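Local coordinates for protein putative thioesterase (Syntrophus aciditrophicus SB, PDB 3HDU) that probably hydrolyses thioesters, as a hot-dog-fold enzyme of the PaaI-like thioesterase family, at residues 39-44 against 120-125; 72-77 against 135-140; 108-113 against 146-151. All coordinates share one frame; numbering follows the deposited sequence. Where two conformers were deposited one is given.

Contact 1. Residues 39-44 against 120-125; sequences PEQVKL and VCTGYN
Leu-44 O is gripped by Cys-121 N in an almost straight bond of 2.8 Å (N-H...O 178°), and Val-120 CG2 closes on the same oxygen at 3.4 Å. Leu-44 N returns the bond to Cys-121 O, making this a hydrogen-bonded antiparallel pair. Val-42 and Gly-123, two residues back along strand 41-44, repeat the exchange, with Val-42 CG2 beside the Gly-123 backbone. Just before strand 41-48 begins, Glu-40 O takes Asn-125 N at 3.1 Å from well above its carbonyl plane. The amide of Asn-125 is held elsewhere, by Thr-128 OG1 and by Ala-77 O of helix 58-85. On the face of Gln-41, Lys-43, Thr-122 and Tyr-124, Gln-41 runs fully extended (chi1 -179°). Its amide therefore lies alongside the Tyr-124 ring, Gln-41 CD 3.6 Å from Tyr-124 CE1, the two planes 51° apart. Gln-41 NE2 also meets Thr-122 CG2 at 3.4 Å. With an alanine in place of this glutamine, the Tyr-124 ring and the Thr-122 methyl would probably lose their cover on this side, leaving a gap beside them. Lys-43 lays its CE against Val-120 CG2 at 3.5 Å. Val-42, Leu-44 and Cys-121 turn the other face to helix 58-85, as strands of a hot-dog sheet do. Backbone bonds thus carry the pairing, one face mixed in polarity and for the most part partly exposed, the other apolar and buried.

Contact 2. Residues 72-77 against 135-140; sequences MTAGLA and IRTELM
Ile-135 meets one flat group here, the peptide carbonyl of Ala-74; no ring, side-chain amide or carboxylate takes part between helix 72-77 and strand 135-140. Ile-135 CD1 rests 3.6 Å from Ala-74 O, and CG1 of the same side chain touches that oxygen as well. Ile-135 sets CG1 anti to its carbonyl carbon (chi1 -63°), which sends the ethyl arm along the helix surface and leaves CG2 to face the two alanines. Ile-135 CG2 comes within 4.0 Å of Ala-74 CB, and the CB of Ala-77, nearly one turn further along, closes on Ile-135 CG1 at 3.8 Å. The branched side chain thus straddles a small-residue surface formed by positions three apart on the helix. Thr-137, two residues on and also directed toward the helix, adds a looser touch, its CG2 4.4 Å from Ala-74 CB. Thr-73 CG2 stands 4.5 Å from Thr-137 CG2, while Thr-73 OG1 bonds back to Ala-69 O within the helix; Thr-137 OG1 has a weak bond to Gly-150 O on strand 146-156. The short segments cross at 137° with 8.6 Å between their axes. This is the hot-dog arrangement, in which the curved antiparallel sheet wraps the long central helix, here 58-85. No hydrogen bond joins the two segments, and both threonine hydroxyls have partners outside them. Their joining is therefore a matter of methyl and methylene fit in a buried core, where small helix residues let the strand come near.

Contact 3. Residues 108-113 against 146-151; sequences VEYLRP and LIAVGS
Leu-111 and Leu-146 interlock where strand 101-110 of the hot-dog sheet leaves strand 146-156, beside a classic beta bulge: Ile-147 and Ala-148 both face Leu-139. Leu-111 CD1 is the bump, set in the hollow between Leu-146 CD2, 3.5 Å away, and the carbonyl oxygen of Leu-146. Arg-112 passes across Ile-147 at about a right angle, its CG 3.7 Å from Ile-147 CG2. The crowded first torsion of Arg-112 (chi1 82°) brings its chain back over Ile-147, and the guanidinium reaches Glu-145 in a long, weak ion pair. Toward Val-108 smaller groups meet. Ala-148 CB comes 3.5 Å from Glu-109 O and loosely touches CD2 of the Tyr-110 ring; Val-108 CG1 lies over one face of that ring, toward the rim. Tyr-110 OH bonds to Gly-63 O on helix 58-85. On the reverse face Val-149 CG2 packs on Glu-109 CB at 3.9 Å. Beyond that methylene the carboxylate turns away to Ser-105 and His-107 of the third subunit, whose strand pairs with Val-108 and Glu-109 and carries the sheet across the interface. Glu-109 N to Val-149 O and Val-149 N to Glu-109 O are both 2.9 Å. At the bulge, Ile-147 O takes Leu-111 N at 2.8 Å from above its carbonyl plane, plus a weak bond from Arg-112 N at 3.5 Å.

In the fold
All three contacts belong to one antiparallel sheet and the helix it wraps. Contact 2 is the core, its centre about 5 Å from the chain centre, and is held by apolar contact alone; contacts 1 and 3 are strand pairings, held by backbone hydrogen bonds. Strand 135-140 links them: Arg-136 O meets Tyr-124 N on the contact 1 side, and Thr-137 N meets Gly-150 O on the contact 3 side. Helix 58-85 covers one face of each pairing. Contact 1 has a partly exposed outer face, whereas contact 3, with its centre about 14 Å from the chain centre, is buried by that helix and by other subunits around it. Contacts 1 and 3 do not touch, their nearest atoms about 7 Å apart.

Contact 1. Residues 39-44 against 120-125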
ATOM      1  N   PRO A  39     -24.702  -5.159  11.789  1.00 74.06           N
ATOM      2  CA  PRO A  39     -24.044  -5.772  10.617  1.00 74.26           C
ATOM      3  C   PRO A  39     -23.018  -4.914   9.834  1.00 74.40           C
ATOM      4  O   PRO A  39     -22.137  -5.492   9.192  1.00 74.96           O
ATOM      5  CB  PRO A  39     -25.227  -6.134   9.700  1.00 74.37           C
ATOM      6  CG  PRO A  39     -26.395  -6.203  10.585  1.00 74.17           C
ATOM      7  CD  PRO A  39     -26.169  -5.166  11.631  1.00 74.11           C
ATOM      8  N   GLU A  40     -23.132  -3.584   9.912  0.50 74.34           N
ATOM      9  CA  GLU A  40     -22.250  -2.635   9.202  0.50 74.40           C
ATOM     10  C   GLU A  40     -21.313  -1.800  10.107  0.50 74.48           C
ATOM     11  O   GLU A  40     -20.447  -1.087   9.584  0.50 74.49           O
ATOM     12  CB  GLU A  40     -23.068  -1.713   8.264  0.50 74.28           C
ATOM     13  CG  GLU A  40     -24.183  -0.832   8.901  0.50 74.21           C
ATOM     14  CD  GLU A  40     -25.503  -1.558   9.222  0.50 74.01           C
ATOM     15  OE1 GLU A  40     -25.769  -2.651   8.674  0.50 73.73           O
ATOM     16  OE2 GLU A  40     -26.277  -1.017  10.040  0.50 73.78           O
ATOM     17  N   GLN A  41     -21.465  -1.895  11.435  1.00 74.49           N
ATOM     18  CA  GLN A  41     -20.633  -1.128  12.393  1.00 73.98           C
ATOM     19  C   GLN A  41     -20.630  -1.709  13.821  1.00 73.36           C
ATOM     20  O   GLN A  41     -21.667  -2.154  14.308  1.00 73.28           O
ATOM     21  CB  GLN A  41     -21.133   0.327  12.428  1.00 74.16           C
ATOM     22  CG  GLN A  41     -20.390   1.301  13.354  1.00 74.18           C
ATOM     23  CD  GLN A  41     -20.938   2.723  13.289  1.00 74.18           C
ATOM     24  OE1 GLN A  41     -21.700   3.081  12.386  1.00 74.12           O
ATOM     25  NE2 GLN A  41     -20.542   3.543  14.255  1.00 74.34           N
ATOM     26  N   VAL A  42     -19.458  -1.704  14.462  1.00 72.61           N
ATOM     27  CA  VAL A  42     -19.284  -2.115  15.870  1.00 72.27           C
ATOM     28  C   VAL A  42     -18.471  -1.041  16.607  1.00 71.95           C
ATOM     29  O   VAL A  42     -17.796  -0.234  15.972  1.00 71.84           O
ATOM     30  CB  VAL A  42     -18.586  -3.495  16.025  1.00 72.09           C
ATOM     31  CG1 VAL A  42     -19.375  -4.572  15.300  1.00 71.91           C
ATOM     32  CG2 VAL A  42     -17.140  -3.453  15.529  1.00 72.08           C
ATOM     33  N   LYS A  43     -18.537  -1.050  17.934  1.00 71.76           N
ATOM     34  CA  LYS A  43     -17.830  -0.070  18.770  1.00 71.90           C
ATOM     35  C   LYS A  43     -17.410  -0.704  20.099  1.00 71.78           C
ATOM     36  O   LYS A  43     -18.269  -1.150  20.869  1.00 71.71           O
ATOM     37  CB  LYS A  43     -18.735   1.141  19.021  1.00 72.05           C
ATOM     38  CG  LYS A  43     -18.098   2.326  19.750  1.00 72.29           C
ATOM     39  CD  LYS A  43     -19.145   3.396  20.028  1.00 72.41           C
ATOM     40  CE  LYS A  43     -18.608   4.509  20.913  1.00 72.73           C
ATOM     41  NZ  LYS A  43     -19.707   5.414  21.398  1.00 72.71           N
ATOM     42  N   LEU A  44     -16.098  -0.753  20.345  1.00 71.66           N
ATOM     43  CA  LEU A  44     -15.526  -1.284  21.585  1.00 71.63           C
ATOM     44  C   LEU A  44     -14.814  -0.173  22.350  1.00 71.69           C
ATOM     45  O   LEU A  44     -14.193   0.698  21.740  1.00 71.86           O
ATOM     46  CB  LEU A  44     -14.523  -2.399  21.280  1.00 71.52           C
ATOM     47  CG  LEU A  44     -15.031  -3.674  20.601  1.00 71.46           C
ATOM     48  CD1 LEU A  44     -13.864  -4.598  20.348  1.00 71.22           C
ATOM     49  CD2 LEU A  44     -16.084  -4.380  21.445  1.00 71.33           C
ATOM     50  N   VAL A 120     -11.557   4.389  22.879  1.00 78.00           N
ATOM     51  CA  VAL A 120     -12.687   3.780  22.161  1.00 77.03           C
ATOM     52  C   VAL A 120     -12.305   3.569  20.698  1.00 75.95           C
ATOM     53  O   VAL A 120     -11.624   4.409  20.105  1.00 75.77           O
ATOM     54  CB  VAL A 120     -14.002   4.628  22.306  1.00 77.12           C
ATOM     55  CG1 VAL A 120     -13.800   6.068  21.854  1.00 77.24           C
ATOM     56  CG2 VAL A 120     -15.164   3.988  21.546  1.00 77.11           C
ATOM     57  N   CYS A 121     -12.736   2.436  20.144  1.00 75.09           N
ATOM     58  CA  CYS A 121     -12.456   2.049  18.760  1.00 74.52           C
ATOM     59  C   CYS A 121     -13.757   1.647  18.067  1.00 74.31           C
ATOM     60  O   CYS A 121     -14.491   0.811  18.592  1.00 74.30           O
ATOM     61  CB  CYS A 121     -11.474   0.886  18.749  1.00 74.58           C
ATOM     62  SG  CYS A 121     -10.916   0.385  17.115  1.00 74.85           S
ATOM     63  N   THR A 122     -14.041   2.269  16.916  1.00 74.19           N
ATOM     64  CA  THR A 122     -15.227   1.993  16.093  1.00 73.90           C
ATOM     65  C   THR A 122     -14.767   1.279  14.814  1.00 74.07           C
ATOM     66  O   THR A 122     -13.877   1.777  14.139  1.00 73.66           O
ATOM     67  CB  THR A 122     -15.959   3.298  15.705  1.00 73.80           C
ATOM     68  OG1 THR A 122     -16.356   4.009  16.886  1.00 73.87           O
ATOM     69  CG2 THR A 122     -17.200   3.006  14.866  1.00 73.82           C
ATOM     70  N   GLY A 123     -15.370   0.128  14.498  1.00 74.24           N
ATOM     71  CA  GLY A 123     -15.049  -0.654  13.289  1.00 74.63           C
ATOM     72  C   GLY A 123     -16.181  -0.573  12.278  1.00 75.11           C
ATOM     73  O   GLY A 123     -17.318  -0.853  12.634  1.00 74.98           O
ATOM     74  N   TYR A 124     -15.876  -0.181  11.037  1.00 75.86           N
ATOM     75  CA  TYR A 124     -16.866  -0.071   9.945  1.00 76.44           C
ATOM     76  C   TYR A 124     -16.601  -1.183   8.934  1.00 77.35           C
ATOM     77  O   TYR A 124     -15.509  -1.238   8.367  1.00 77.21           O
ATOM     78  CB  TYR A 124     -16.759   1.279   9.226  1.00 76.35           C
ATOM     79  CG  TYR A 124     -16.868   2.484  10.124  1.00 76.36           C
ATOM     80  CD1 TYR A 124     -18.119   3.013  10.476  1.00 76.45           C
ATOM     81  CD2 TYR A 124     -15.720   3.121  10.611  1.00 76.31           C
ATOM     82  CE1 TYR A 124     -18.223   4.146  11.310  1.00 76.46           C
ATOM     83  CE2 TYR A 124     -15.810   4.254  11.444  1.00 76.43           C
ATOM     84  CZ  TYR A 124     -17.061   4.758  11.789  1.00 76.40           C
ATOM     85  OH  TYR A 124     -17.145   5.860  12.606  1.00 76.51           O
ATOM     86  N   ASN A 125     -17.588  -2.056   8.706  1.00 78.49           N
ATOM     87  CA  ASN A 125     -17.452  -3.160   7.746  1.00 79.39           C
ATOM     88  C   ASN A 125     -17.660  -2.572   6.341  1.00 79.98           C
ATOM     89  O   ASN A 125     -18.790  -2.282   5.948  1.00 79.68           O
ATOM     90  CB  ASN A 125     -18.438  -4.298   8.077  1.00 79.71           C
ATOM     91  CG  ASN A 125     -18.064  -5.635   7.414  1.00 79.94           C
ATOM     92  OD1 ASN A 125     -17.722  -5.696   6.233  1.00 80.01           O
ATOM     93  ND2 ASN A 125     -18.155  -6.714   8.183  1.00 80.10           N
TER

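Contact 2. Residues 72-77 against 135-140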
HETATM    1  N   MSE A  72      -9.019  -6.554  17.428  1.00 74.52           N
HETATM    2  CA  MSE A  72     -10.183  -7.102  18.140  1.00 74.89           C
HETATM    3  C   MSE A  72     -11.490  -6.470  17.665  1.00 74.03           C
HETATM    4  O   MSE A  72     -12.476  -7.185  17.467  1.00 73.93           O
HETATM    5  CB  MSE A  72     -10.045  -6.920  19.659  1.00 76.30           C
HETATM    6  CG  MSE A  72      -8.964  -7.785  20.302  1.00 77.45           C
HETATM    7 SE   MSE A  72      -9.342  -9.687  20.217  0.75 79.47          SE
HETATM    8  CE  MSE A  72     -10.997  -9.725  21.209  1.00 79.05           C
ATOM      9  N   THR A  73     -11.491  -5.140  17.508  1.00 72.74           N
ATOM     10  CA  THR A  73     -12.651  -4.394  17.004  1.00 71.92           C
ATOM     11  C   THR A  73     -12.998  -4.868  15.591  1.00 71.86           C
ATOM     12  O   THR A  73     -14.171  -5.119  15.291  1.00 71.51           O
ATOM     13  CB  THR A  73     -12.411  -2.855  17.010  1.00 71.50           C
ATOM     14  OG1 THR A  73     -12.084  -2.423  18.333  1.00 70.87           O
ATOM     15  CG2 THR A  73     -13.644  -2.090  16.532  1.00 71.14           C
ATOM     16  N   ALA A  74     -11.969  -5.000  14.750  1.00 71.61           N
ATOM     17  CA  ALA A  74     -12.122  -5.498  13.370  1.00 71.85           C
ATOM     18  C   ALA A  74     -12.670  -6.935  13.334  1.00 71.61           C
ATOM     19  O   ALA A  74     -13.517  -7.258  12.498  1.00 71.84           O
ATOM     20  CB  ALA A  74     -10.795  -5.416  12.618  1.00 71.02           C
ATOM     21  N   GLY A  75     -12.187  -7.777  14.245  1.00 71.47           N
ATOM     22  CA  GLY A  75     -12.647  -9.165  14.367  1.00 71.31           C
ATOM     23  C   GLY A  75     -14.126  -9.293  14.693  1.00 70.89           C
ATOM     24  O   GLY A  75     -14.809 -10.154  14.133  1.00 71.38           O
ATOM     25  N   LEU A  76     -14.610  -8.435  15.593  1.00 70.57           N
ATOM     26  CA  LEU A  76     -16.030  -8.368  15.953  1.00 70.14           C
ATOM     27  C   LEU A  76     -16.865  -7.838  14.781  1.00 70.47           C
ATOM     28  O   LEU A  76     -17.950  -8.354  14.530  1.00 71.01           O
ATOM     29  CB  LEU A  76     -16.237  -7.493  17.196  1.00 70.07           C
ATOM     30  CG  LEU A  76     -17.652  -7.318  17.763  1.00 69.82           C
ATOM     31  CD1 LEU A  76     -18.311  -8.654  18.027  1.00 69.61           C
ATOM     32  CD2 LEU A  76     -17.606  -6.485  19.030  1.00 69.74           C
ATOM     33  N   ALA A  77     -16.370  -6.805  14.087  1.00 70.29           N
ATOM     34  CA  ALA A  77     -17.051  -6.250  12.901  1.00 70.02           C
ATOM     35  C   ALA A  77     -17.129  -7.284  11.769  1.00 70.12           C
ATOM     36  O   ALA A  77     -18.147  -7.359  11.071  1.00 69.89           O
ATOM     37  CB  ALA A  77     -16.365  -4.978  12.413  1.00 69.96           C
ATOM     38  N   ILE A 135     -12.419  -4.398   6.999  1.00 70.40           N
ATOM     39  CA  ILE A 135     -12.899  -3.460   8.024  1.00 70.36           C
ATOM     40  C   ILE A 135     -11.990  -2.232   8.106  1.00 70.20           C
ATOM     41  O   ILE A 135     -10.759  -2.363   8.068  1.00 70.11           O
ATOM     42  CB  ILE A 135     -12.960  -4.126   9.439  1.00 70.39           C
ATOM     43  CG1 ILE A 135     -13.956  -5.295   9.468  1.00 70.59           C
ATOM     44  CG2 ILE A 135     -13.357  -3.113  10.516  1.00 70.41           C
ATOM     45  CD1 ILE A 135     -13.415  -6.586   8.929  1.00 71.01           C
ATOM     46  N   ARG A 136     -12.611  -1.055   8.207  1.00 69.42           N
ATOM     47  CA  ARG A 136     -11.914   0.215   8.422  1.00 69.40           C
ATOM     48  C   ARG A 136     -12.217   0.594   9.877  1.00 69.25           C
ATOM     49  O   ARG A 136     -13.376   0.532  10.297  1.00 69.07           O
ATOM     50  CB  ARG A 136     -12.407   1.292   7.449  1.00 68.69           C
ATOM     51  N   THR A 137     -11.185   0.950  10.647  1.00 69.48           N
ATOM     52  CA  THR A 137     -11.345   1.330  12.062  1.00 69.44           C
ATOM     53  C   THR A 137     -10.803   2.715  12.393  1.00 69.60           C
ATOM     54  O   THR A 137      -9.911   3.221  11.717  1.00 70.13           O
ATOM     55  CB  THR A 137     -10.667   0.319  13.008  1.00 69.46           C
ATOM     56  OG1 THR A 137      -9.273   0.231  12.697  1.00 69.91           O
ATOM     57  CG2 THR A 137     -11.305  -1.045  12.874  1.00 69.12           C
ATOM     58  N   GLU A 138     -11.376   3.320  13.433  1.00 69.71           N
ATOM     59  CA  GLU A 138     -10.935   4.605  13.968  1.00 70.39           C
ATOM     60  C   GLU A 138     -10.811   4.430  15.472  1.00 70.35           C
ATOM     61  O   GLU A 138     -11.784   4.039  16.107  1.00 70.26           O
ATOM     62  CB  GLU A 138     -11.944   5.712  13.680  1.00 70.66           C
ATOM     63  CG  GLU A 138     -12.208   5.984  12.211  1.00 71.00           C
ATOM     64  CD  GLU A 138     -13.224   7.096  11.987  1.00 71.29           C
ATOM     65  OE1 GLU A 138     -13.576   7.818  12.943  1.00 71.67           O
ATOM     66  OE2 GLU A 138     -13.677   7.264  10.838  1.00 72.32           O
ATOM     67  N   LEU A 139      -9.627   4.704  16.024  1.00 70.42           N
ATOM     68  CA  LEU A 139      -9.378   4.598  17.454  1.00 70.69           C
ATOM     69  C   LEU A 139      -9.149   5.996  18.029  1.00 71.55           C
ATOM     70  O   LEU A 139      -8.303   6.745  17.516  1.00 71.42           O
ATOM     71  CB  LEU A 139      -8.195   3.673  17.722  1.00 70.43           C
ATOM     72  CG  LEU A 139      -7.989   3.257  19.190  1.00 70.06           C
ATOM     73  CD1 LEU A 139      -7.396   1.855  19.307  1.00 69.94           C
ATOM     74  CD2 LEU A 139      -7.145   4.262  19.940  1.00 69.58           C
HETATM   75  N   MSE A 140      -9.906   6.315  19.091  1.00 72.36           N
HETATM   76  CA  MSE A 140      -9.806   7.610  19.784  0.50 72.29           C
HETATM   77  C   MSE A 140      -9.682   7.429  21.292  1.00 73.03           C
HETATM   78  O   MSE A 140      -9.975   6.367  21.823  1.00 73.16           O
HETATM   79  CB  MSE A 140     -10.952   8.584  19.414  0.50 71.75           C
HETATM   80  CG  MSE A 140     -12.291   7.960  19.082  0.50 71.42           C
HETATM   81 SE   MSE A 140     -12.396   7.501  17.195  0.38 70.75          SE
HETATM   82  CE  MSE A 140     -13.915   6.267  17.270  0.50 71.23           C
TER

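Contact 3. Residues 108-113 against 146-151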
ATOM      1  N   VAL A 108      -2.069  -0.389  10.397  1.00 71.40           N
ATOM      2  CA  VAL A 108      -2.402   0.626  11.406  1.00 70.39           C
ATOM      3  C   VAL A 108      -1.492   1.847  11.250  1.00 70.12           C
ATOM      4  O   VAL A 108      -0.275   1.691  11.258  1.00 70.04           O
ATOM      5  CB  VAL A 108      -2.255   0.058  12.853  1.00 69.73           C
ATOM      6  CG1 VAL A 108      -2.551   1.133  13.911  1.00 69.23           C
ATOM      7  CG2 VAL A 108      -3.170  -1.143  13.054  1.00 68.82           C
ATOM      8  N   GLU A 109      -2.112   3.030  11.106  1.00 70.12           N
ATOM      9  CA  GLU A 109      -1.421   4.315  10.990  0.50 69.90           C
ATOM     10  C   GLU A 109      -1.708   5.104  12.283  1.00 70.43           C
ATOM     11  O   GLU A 109      -2.872   5.305  12.642  1.00 70.34           O
ATOM     12  CB  GLU A 109      -1.918   5.074   9.753  0.50 69.56           C
ATOM     13  CG  GLU A 109      -2.051   4.221   8.468  0.50 69.15           C
ATOM     14  CD  GLU A 109      -0.779   3.475   8.084  0.50 68.90           C
ATOM     15  OE1 GLU A 109       0.321   4.042   8.242  0.50 68.63           O
ATOM     16  OE2 GLU A 109      -0.885   2.326   7.602  0.50 68.64           O
ATOM     17  N   TYR A 110      -0.650   5.544  12.967  1.00 71.26           N
ATOM     18  CA  TYR A 110      -0.741   6.263  14.246  1.00 72.25           C
ATOM     19  C   TYR A 110      -0.515   7.767  14.066  1.00 73.88           C
ATOM     20  O   TYR A 110       0.531   8.178  13.552  1.00 73.59           O
ATOM     21  CB  TYR A 110       0.328   5.731  15.209  1.00 71.67           C
ATOM     22  CG  TYR A 110       0.268   4.240  15.527  1.00 71.50           C
ATOM     23  CD1 TYR A 110       0.684   3.276  14.591  1.00 71.51           C
ATOM     24  CD2 TYR A 110      -0.142   3.787  16.793  1.00 71.16           C
ATOM     25  CE1 TYR A 110       0.654   1.905  14.890  1.00 71.52           C
ATOM     26  CE2 TYR A 110      -0.164   2.423  17.106  1.00 71.03           C
ATOM     27  CZ  TYR A 110       0.232   1.485  16.148  1.00 71.51           C
ATOM     28  OH  TYR A 110       0.214   0.140  16.427  1.00 71.50           O
ATOM     29  N   LEU A 111      -1.485   8.574  14.501  1.00 76.47           N
ATOM     30  CA  LEU A 111      -1.407  10.050  14.436  1.00 78.47           C
ATOM     31  C   LEU A 111      -0.647  10.657  15.609  1.00 80.47           C
ATOM     32  O   LEU A 111      -0.038  11.722  15.470  1.00 80.77           O
ATOM     33  CB  LEU A 111      -2.804  10.673  14.369  1.00 78.73           C
ATOM     34  CG  LEU A 111      -3.562  10.452  13.065  1.00 79.22           C
ATOM     35  CD1 LEU A 111      -4.984  10.983  13.193  1.00 79.32           C
ATOM     36  CD2 LEU A 111      -2.836  11.133  11.902  1.00 79.27           C
ATOM     37  N   ARG A 112      -0.747  10.019  16.773  1.00 82.87           N
ATOM     38  CA  ARG A 112      -0.029  10.436  17.979  1.00 84.76           C
ATOM     39  C   ARG A 112       0.035   9.227  18.931  1.00 85.99           C
ATOM     40  O   ARG A 112      -0.722   8.264  18.733  1.00 86.38           O
ATOM     41  CB  ARG A 112      -0.733  11.643  18.633  1.00 85.08           C
ATOM     42  CG  ARG A 112      -1.945  11.324  19.525  1.00 85.47           C
ATOM     43  CD  ARG A 112      -2.757  12.570  19.834  1.00 85.59           C
ATOM     44  NE  ARG A 112      -3.607  12.978  18.710  1.00 85.94           N
ATOM     45  CZ  ARG A 112      -4.389  14.067  18.683  1.00 86.08           C
ATOM     46  NH1 ARG A 112      -4.442  14.923  19.715  1.00 85.99           N
ATOM     47  NH2 ARG A 112      -5.127  14.315  17.594  1.00 86.09           N
ATOM     48  N   PRO A 113       0.919   9.265  19.959  1.00 87.31           N
ATOM     49  CA  PRO A 113       0.981   8.141  20.912  1.00 87.68           C
ATOM     50  C   PRO A 113      -0.212   8.229  21.876  1.00 87.87           C
ATOM     51  O   PRO A 113      -0.490   9.320  22.412  1.00 88.42           O
ATOM     52  CB  PRO A 113       2.329   8.333  21.615  1.00 87.73           C
ATOM     53  CG  PRO A 113       2.649   9.783  21.457  1.00 87.71           C
ATOM     54  CD  PRO A 113       1.867  10.341  20.313  1.00 87.52           C
ATOM     55  N   LEU A 146      -8.701  11.648  17.546  1.00 69.92           N
ATOM     56  CA  LEU A 146      -8.271  10.528  16.696  1.00 69.58           C
ATOM     57  C   LEU A 146      -6.777  10.262  16.888  1.00 69.45           C
ATOM     58  O   LEU A 146      -5.964  11.099  16.524  1.00 69.57           O
ATOM     59  CB  LEU A 146      -8.564  10.812  15.211  1.00 69.31           C
ATOM     60  CG  LEU A 146      -8.285   9.680  14.207  1.00 69.06           C
ATOM     61  CD1 LEU A 146      -9.272   8.535  14.409  1.00 68.53           C
ATOM     62  CD2 LEU A 146      -8.358  10.202  12.790  1.00 69.19           C
ATOM     63  N   ILE A 147      -6.431   9.112  17.471  1.00 69.88           N
ATOM     64  CA  ILE A 147      -5.014   8.732  17.712  1.00 70.32           C
ATOM     65  C   ILE A 147      -4.472   7.686  16.726  1.00 69.78           C
ATOM     66  O   ILE A 147      -3.263   7.645  16.494  1.00 69.85           O
ATOM     67  CB  ILE A 147      -4.732   8.355  19.204  1.00 70.56           C
ATOM     68  CG1 ILE A 147      -5.411   7.056  19.618  1.00 70.74           C
ATOM     69  CG2 ILE A 147      -5.146   9.520  20.133  1.00 70.48           C
ATOM     70  CD1 ILE A 147      -5.299   6.776  21.110  1.00 71.05           C
ATOM     71  N   ALA A 148      -5.351   6.855  16.155  1.00 69.17           N
ATOM     72  CA  ALA A 148      -4.948   5.860  15.148  1.00 69.41           C
ATOM     73  C   ALA A 148      -6.106   5.424  14.244  1.00 69.30           C
ATOM     74  O   ALA A 148      -7.268   5.498  14.643  1.00 69.99           O
ATOM     75  CB  ALA A 148      -4.313   4.642  15.817  1.00 68.86           C
ATOM     76  N   VAL A 149      -5.773   5.026  13.014  1.00 68.90           N
ATOM     77  CA  VAL A 149      -6.748   4.505  12.037  1.00 68.88           C
ATOM     78  C   VAL A 149      -6.209   3.170  11.547  1.00 69.32           C
ATOM     79  O   VAL A 149      -4.984   2.992  11.450  1.00 69.43           O
ATOM     80  CB  VAL A 149      -7.015   5.471  10.842  1.00 68.81           C
ATOM     81  CG1 VAL A 149      -7.489   6.824  11.349  1.00 68.53           C
ATOM     82  CG2 VAL A 149      -5.783   5.641   9.953  1.00 68.98           C
ATOM     83  N   GLY A 150      -7.111   2.233  11.257  1.00 69.69           N
ATOM     84  CA  GLY A 150      -6.717   0.900  10.808  1.00 70.13           C
ATOM     85  C   GLY A 150      -7.529   0.338   9.661  1.00 70.24           C
ATOM     86  O   GLY A 150      -8.701   0.687   9.504  1.00 70.89           O
ATOM     87  N   SER A 151      -6.870  -0.482   8.839  1.00 69.92           N
ATOM     88  CA  SER A 151      -7.493  -1.258   7.762  1.00 70.21           C
ATOM     89  C   SER A 151      -7.142  -2.699   8.113  1.00 70.34           C
ATOM     90  O   SER A 151      -5.950  -3.037   8.208  1.00 70.70           O
ATOM     91  CB  SER A 151      -6.940  -0.906   6.389  1.00 70.41           C
ATOM     92  OG  SER A 151      -7.208   0.447   6.072  1.00 71.26           O
TER